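Local coordinates for ThiJ/PfpI domain protein (Brachyspira murdochii, PDB 4HCJ) that is of unknown specific function but belongs to the DJ-1/PfpI family, binds magnesium and is probably a hydrolase, at residues M114-C127 / N139-I153. Numbering follows the deposited sequence.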
loop_
_atom_site.group_PDB
_atom_site.type_symbol
_atom_site.label_atom_id
_atom_site.label_comp_id
_atom_site.label_asym_id
_atom_site.label_seq_id
_atom_site.Cartn_x
_atom_site.Cartn_y
_atom_site.Cartn_z
HETATM N N MSE A 114 -2.659 5.316 -5.628
HETATM C CA MSE A 114 -1.556 6.272 -5.669
HETATM C C MSE A 114 -1.507 7.042 -7.001
HETATM O O MSE A 114 -1.315 8.273 -7.017
HETATM C CB MSE A 114 -0.248 5.537 -5.389
HETATM C CG MSE A 114 -0.201 4.971 -3.959
HETATM SE SE MSE A 114 1.088 3.537 -3.699
HETATM C CE MSE A 114 2.750 4.458 -4.123
ATOM N N ALA A 115 -1.714 6.325 -8.103
ATOM C CA ALA A 115 -1.729 6.968 -9.406
ATOM C C ALA A 115 -2.850 8.002 -9.475
ATOM O O ALA A 115 -2.648 9.134 -9.928
ATOM C CB ALA A 115 -1.900 5.924 -10.495
ATOM N N ASN A 116 -4.038 7.604 -9.029
ATOM C CA ASN A 116 -5.201 8.483 -9.073
ATOM C C ASN A 116 -5.079 9.677 -8.124
ATOM O O ASN A 116 -5.686 10.716 -8.369
ATOM C CB ASN A 116 -6.473 7.703 -8.789
ATOM C CG ASN A 116 -6.880 6.785 -9.927
ATOM O OD1 ASN A 116 -6.297 6.818 -11.008
ATOM N ND2 ASN A 116 -7.898 5.975 -9.690
ATOM N N ALA A 117 -4.288 9.537 -7.066
ATOM C CA ALA A 117 -3.994 10.635 -6.146
ATOM C C ALA A 117 -2.988 11.634 -6.729
ATOM O O ALA A 117 -2.688 12.651 -6.090
ATOM C CB ALA A 117 -3.444 10.084 -4.842
ATOM N N LYS A 118 -2.461 11.345 -7.918
ATOM C CA LYS A 118 -1.495 12.209 -8.611
ATOM C C LYS A 118 -0.167 12.305 -7.884
ATOM O O LYS A 118 0.524 13.318 -7.977
ATOM C CB LYS A 118 -2.065 13.606 -8.863
ATOM C CG LYS A 118 -3.315 13.568 -9.674
ATOM C CD LYS A 118 -3.000 12.945 -10.995
ATOM C CE LYS A 118 -3.970 11.864 -11.307
ATOM N NZ LYS A 118 -4.923 12.371 -12.351
ATOM N N ILE A 119 0.203 11.254 -7.169
ATOM C CA ILE A 119 1.519 11.226 -6.539
ATOM C C ILE A 119 2.545 10.426 -7.325
ATOM O O ILE A 119 3.697 10.336 -6.913
ATOM C CB ILE A 119 1.471 10.747 -5.063
ATOM C CG1 ILE A 119 1.082 9.261 -4.934
ATOM C CG2 ILE A 119 0.573 11.665 -4.212
ATOM C CD1 ILE A 119 1.598 8.643 -3.636
ATOM N N LEU A 120 2.149 9.877 -8.467
ATOM C CA LEU A 120 3.064 9.085 -9.284
ATOM C C LEU A 120 3.430 9.781 -10.593
ATOM O O LEU A 120 4.053 9.166 -11.469
ATOM C CB LEU A 120 2.512 7.691 -9.577
ATOM C CG LEU A 120 2.120 6.868 -8.346
ATOM C CD1 LEU A 120 1.634 5.480 -8.772
ATOM C CD2 LEU A 120 3.270 6.747 -7.367
ATOM N N GLU A 121 3.066 11.054 -10.753
ATOM C CA GLU A 121 3.401 11.747 -11.989
ATOM C C GLU A 121 4.916 11.848 -12.155
ATOM O O GLU A 121 5.615 12.356 -11.274
ATOM C CB GLU A 121 2.764 13.131 -12.028
ATOM C CG GLU A 121 1.261 13.114 -11.951
ATOM C CD GLU A 121 0.646 14.382 -12.504
ATOM O OE1 GLU A 121 0.847 15.466 -11.918
ATOM O OE2 GLU A 121 -0.048 14.302 -13.538
ATOM N N GLU A 122 5.423 11.347 -13.282
ATOM C CA GLU A 122 6.853 11.358 -13.591
ATOM C C GLU A 122 7.676 10.474 -12.646
ATOM O O GLU A 122 8.883 10.642 -12.566
ATOM C CB GLU A 122 7.415 12.785 -13.664
ATOM C CG GLU A 122 6.483 13.769 -14.334
ATOM C CD GLU A 122 6.095 13.374 -15.741
ATOM O OE1 GLU A 122 6.970 12.877 -16.479
ATOM O OE2 GLU A 122 4.911 13.560 -16.124
ATOM N N ILE A 123 7.024 9.527 -11.966
ATOM C CA ILE A 123 7.693 8.616 -11.045
ATOM C C ILE A 123 7.785 7.225 -11.662
ATOM O O ILE A 123 6.834 6.743 -12.290
ATOM C CB ILE A 123 6.927 8.530 -9.694
ATOM C CG1 ILE A 123 6.719 9.912 -9.063
ATOM C CG2 ILE A 123 7.613 7.567 -8.717
ATOM C CD1 ILE A 123 8.014 10.659 -8.748
ATOM N N ASN A 124 8.932 6.571 -11.473
ATOM C CA ASN A 124 9.114 5.190 -11.906
ATOM C C ASN A 124 8.419 4.237 -10.951
ATOM O O ASN A 124 8.650 4.290 -9.731
ATOM C CB ASN A 124 10.594 4.820 -11.956
ATOM C CG ASN A 124 11.362 5.617 -12.988
ATOM O OD1 ASN A 124 10.805 6.247 -13.877
ATOM N ND2 ASN A 124 12.668 5.569 -12.883
ATOM N N VAL A 125 7.590 3.356 -11.509
ATOM C CA VAL A 125 6.776 2.439 -10.726
ATOM C C VAL A 125 6.630 1.121 -11.454
ATOM O O VAL A 125 6.995 0.993 -12.629
ATOM C CB VAL A 125 5.354 3.006 -10.456
ATOM C CG1 VAL A 125 5.407 4.375 -9.800
ATOM C CG2 VAL A 125 4.524 3.034 -11.729
ATOM N N THR A 126 6.051 0.149 -10.753
ATOM C CA THR A 126 5.475 -0.986 -11.421
ATOM C C THR A 126 4.051 -1.176 -10.893
ATOM O O THR A 126 3.618 -0.446 -9.995
ATOM C CB THR A 126 6.361 -2.237 -11.285
ATOM O OG1 THR A 126 5.814 -3.264 -12.113
ATOM C CG2 THR A 126 6.458 -2.694 -9.829
ATOM N N CYS A 127 3.312 -2.111 -11.474
ATOM C CA CYS A 127 1.897 -2.256 -11.151
ATOM C C CYS A 127 1.401 -3.549 -11.737
ATOM O O CYS A 127 2.124 -4.244 -12.446
ATOM C CB CYS A 127 1.075 -1.078 -11.710
ATOM S SG CYS A 127 1.084 -0.957 -13.514
ATOM N N ASN A 139 0.457 9.491 -15.340
ATOM C CA ASN A 139 1.761 10.015 -15.771
ATOM C C ASN A 139 2.957 9.285 -15.168
ATOM O O ASN A 139 4.081 9.793 -15.228
ATOM C CB ASN A 139 1.865 11.539 -15.608
ATOM C CG ASN A 139 1.058 12.266 -16.656
ATOM O OD1 ASN A 139 1.059 11.868 -17.820
ATOM N ND2 ASN A 139 0.352 13.309 -16.263
ATOM N N ALA A 140 2.736 8.094 -14.632
ATOM C CA ALA A 140 3.835 7.294 -14.115
ATOM C C ALA A 140 4.586 6.599 -15.247
ATOM O O ALA A 140 4.042 6.401 -16.337
ATOM C CB ALA A 140 3.314 6.283 -13.118
ATOM N N ASN A 141 5.823 6.191 -14.969
ATOM C CA ASN A 141 6.607 5.388 -15.899
ATOM C C ASN A 141 6.611 3.951 -15.421
ATOM O O ASN A 141 7.054 3.673 -14.310
ATOM C CB ASN A 141 8.053 5.877 -15.983
ATOM C CG ASN A 141 8.149 7.372 -16.142
ATOM O OD1 ASN A 141 7.555 7.944 -17.063
ATOM N ND2 ASN A 141 8.880 8.023 -15.243
ATOM N N ILE A 142 6.128 3.036 -16.252
ATOM C CA ILE A 142 6.045 1.641 -15.856
ATOM C C ILE A 142 7.343 0.915 -16.182
ATOM O O ILE A 142 7.736 0.787 -17.356
ATOM C CB ILE A 142 4.837 0.934 -16.499
ATOM C CG1 ILE A 142 3.531 1.618 -16.060
ATOM C CG2 ILE A 142 4.824 -0.530 -16.086
ATOM C CD1 ILE A 142 2.304 1.028 -16.650
HETATM N N MSE A 143 8.013 0.409 -15.155
HETATM C CA MSE A 143 9.273 -0.295 -15.340
HETATM C C MSE A 143 9.054 -1.802 -15.416
HETATM O O MSE A 143 8.147 -2.334 -14.778
HETATM C CB MSE A 143 10.222 0.032 -14.188
HETATM C CG MSE A 143 10.217 1.496 -13.760
HETATM SE SE MSE A 143 10.648 2.763 -15.154
HETATM C CE MSE A 143 12.558 2.332 -15.302
ATOM N N SER A 144 9.896 -2.487 -16.185
ATOM C CA SER A 144 9.838 -3.940 -16.332
ATOM C C SER A 144 10.457 -4.609 -15.118
ATOM O O SER A 144 11.481 -5.286 -15.226
ATOM C CB SER A 144 10.603 -4.382 -17.585
ATOM O OG SER A 144 10.035 -3.845 -18.763
ATOM N N GLU A 145 9.828 -4.443 -13.960
ATOM C CA GLU A 145 10.365 -4.989 -12.722
ATOM C C GLU A 145 9.215 -5.438 -11.836
ATOM O O GLU A 145 8.092 -4.927 -11.934
ATOM C CB GLU A 145 11.168 -3.923 -11.958
ATOM C CG GLU A 145 12.311 -3.274 -12.720
ATOM C CD GLU A 145 13.452 -4.211 -13.081
ATOM O OE1 GLU A 145 13.538 -5.359 -12.601
ATOM O OE2 GLU A 145 14.317 -3.765 -13.856
ATOM N N ASN A 146 9.519 -6.353 -10.922
ATOM C CA ASN A 146 8.550 -6.807 -9.934
ATOM C C ASN A 146 8.326 -5.809 -8.803
ATOM O O ASN A 146 7.222 -5.742 -8.257
ATOM C CB ASN A 146 9.001 -8.150 -9.356
ATOM C CG ASN A 146 8.904 -9.265 -10.385
ATOM O OD1 ASN A 146 7.842 -9.500 -10.950
ATOM N ND2 ASN A 146 10.021 -9.893 -10.700
ATOM N N VAL A 147 9.381 -5.083 -8.430
ATOM C CA VAL A 147 9.347 -4.097 -7.353
ATOM C C VAL A 147 10.190 -2.909 -7.791
ATOM O O VAL A 147 11.249 -3.089 -8.422
ATOM C CB VAL A 147 9.958 -4.662 -6.034
ATOM C CG1 VAL A 147 9.893 -3.632 -4.919
ATOM C CG2 VAL A 147 9.256 -5.940 -5.612
ATOM N N VAL A 148 9.729 -1.700 -7.484
ATOM C CA VAL A 148 10.469 -0.483 -7.816
ATOM C C VAL A 148 10.488 0.436 -6.613
ATOM O O VAL A 148 9.439 0.811 -6.082
ATOM C CB VAL A 148 9.864 0.288 -9.019
ATOM C CG1 VAL A 148 10.642 1.568 -9.307
ATOM C CG2 VAL A 148 9.778 -0.598 -10.259
ATOM N N VAL A 149 11.693 0.826 -6.197
ATOM C CA VAL A 149 11.878 1.814 -5.144
ATOM C C VAL A 149 12.279 3.132 -5.795
ATOM O O VAL A 149 13.308 3.201 -6.480
ATOM C CB VAL A 149 12.978 1.376 -4.146
ATOM C CG1 VAL A 149 13.264 2.485 -3.134
ATOM C CG2 VAL A 149 12.581 0.080 -3.449
ATOM N N SER A 150 11.477 4.171 -5.573
ATOM C CA SER A 150 11.728 5.505 -6.115
ATOM C C SER A 150 11.667 6.496 -4.961
ATOM O O SER A 150 10.612 7.068 -4.666
ATOM C CB SER A 150 10.698 5.844 -7.200
ATOM O OG SER A 150 10.878 4.952 -8.284
ATOM N N GLY A 151 12.790 6.668 -4.270
ATOM C CA GLY A 151 12.808 7.492 -3.078
ATOM C C GLY A 151 11.928 6.898 -1.995
ATOM O O GLY A 151 12.133 5.756 -1.586
ATOM N N ASN A 152 10.941 7.666 -1.542
ATOM C CA ASN A 152 10.017 7.207 -0.510
ATOM C C ASN A 152 8.816 6.447 -1.071
ATOM O O ASN A 152 7.967 6.025 -0.303
ATOM C CB ASN A 152 9.497 8.390 0.306
ATOM C CG ASN A 152 10.543 8.995 1.197
ATOM O OD1 ASN A 152 11.645 8.481 1.321
ATOM N ND2 ASN A 152 10.195 10.092 1.831
ATOM N N ILE A 153 8.742 6.294 -2.392
ATOM C CA ILE A 153 7.652 5.576 -3.036
ATOM C C ILE A 153 8.133 4.175 -3.398
ATOM O O ILE A 153 9.189 4.016 -4.014
ATOM C CB ILE A 153 7.160 6.356 -4.285
ATOM C CG1 ILE A 153 6.526 7.681 -3.855
ATOM C CG2 ILE A 153 6.207 5.510 -5.125
ATOM C CD1 ILE A 153 6.220 8.628 -4.986
HETATM O O HOH W 1 4.043 12.175 -18.272
HETATM O O HOH W 2 7.810 2.911 -7.320
#
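Asn124 pairs with Asn141, and Val125 with Ile142, in a short parallel strand pair. Three backbone bonds join it: Asn141 N to Ile123 O, Val125 N to Asn141 O, and Met143 N to Val125 O at 2.8 Å. Just before it, Glu122 N, in the type II turn Leu120–Ile123, donates to Asn139 O.

Side-chain hydrogen bonds flank this backbone pairing. Asn141 ND2 reaches Asn124 OD1 at 3.0 Å, nearly in line with the carbonyl, the two amides turned 63° apart. With an alanine in place of Asn124, Asn141 ND2 would probably lose this acceptor and its amide would be freer to turn. Asn139 and Glu121 run side by side; ND2 of the former donates to OE2 of the latter at 2.9 Å, from above the carboxylate plane, and a water links Asn139 OD1 to Glu122 OE2. Ser150 OG donates to Asn124 O at 2.7 Å, and a second water bridges that same oxygen to Val148 O. A chi1 of -173° swings Thr126 OG1 opposite the backbone N and toward Glu145 O, to which it donates at 2.8 Å.

Apolar contacts centre on Ile153: its CG2 meets Met114 CE, of a selenomethionine, at 3.7 Å and also Leu120 CD2, while CD1 lies against Ile123 CG2. Ala140 CB touches both Leu120 CB and Val125 CG2.

The two short strands and helix 132-137 form a beta-alpha-beta unit, with Val125 and Ile142 packing on that helix. Thr126 N donates to Thr155 OG1, tying the unit to edge hairpin 147-156 of the main sheet, where Val147 and Val149 pack on helix 162-174.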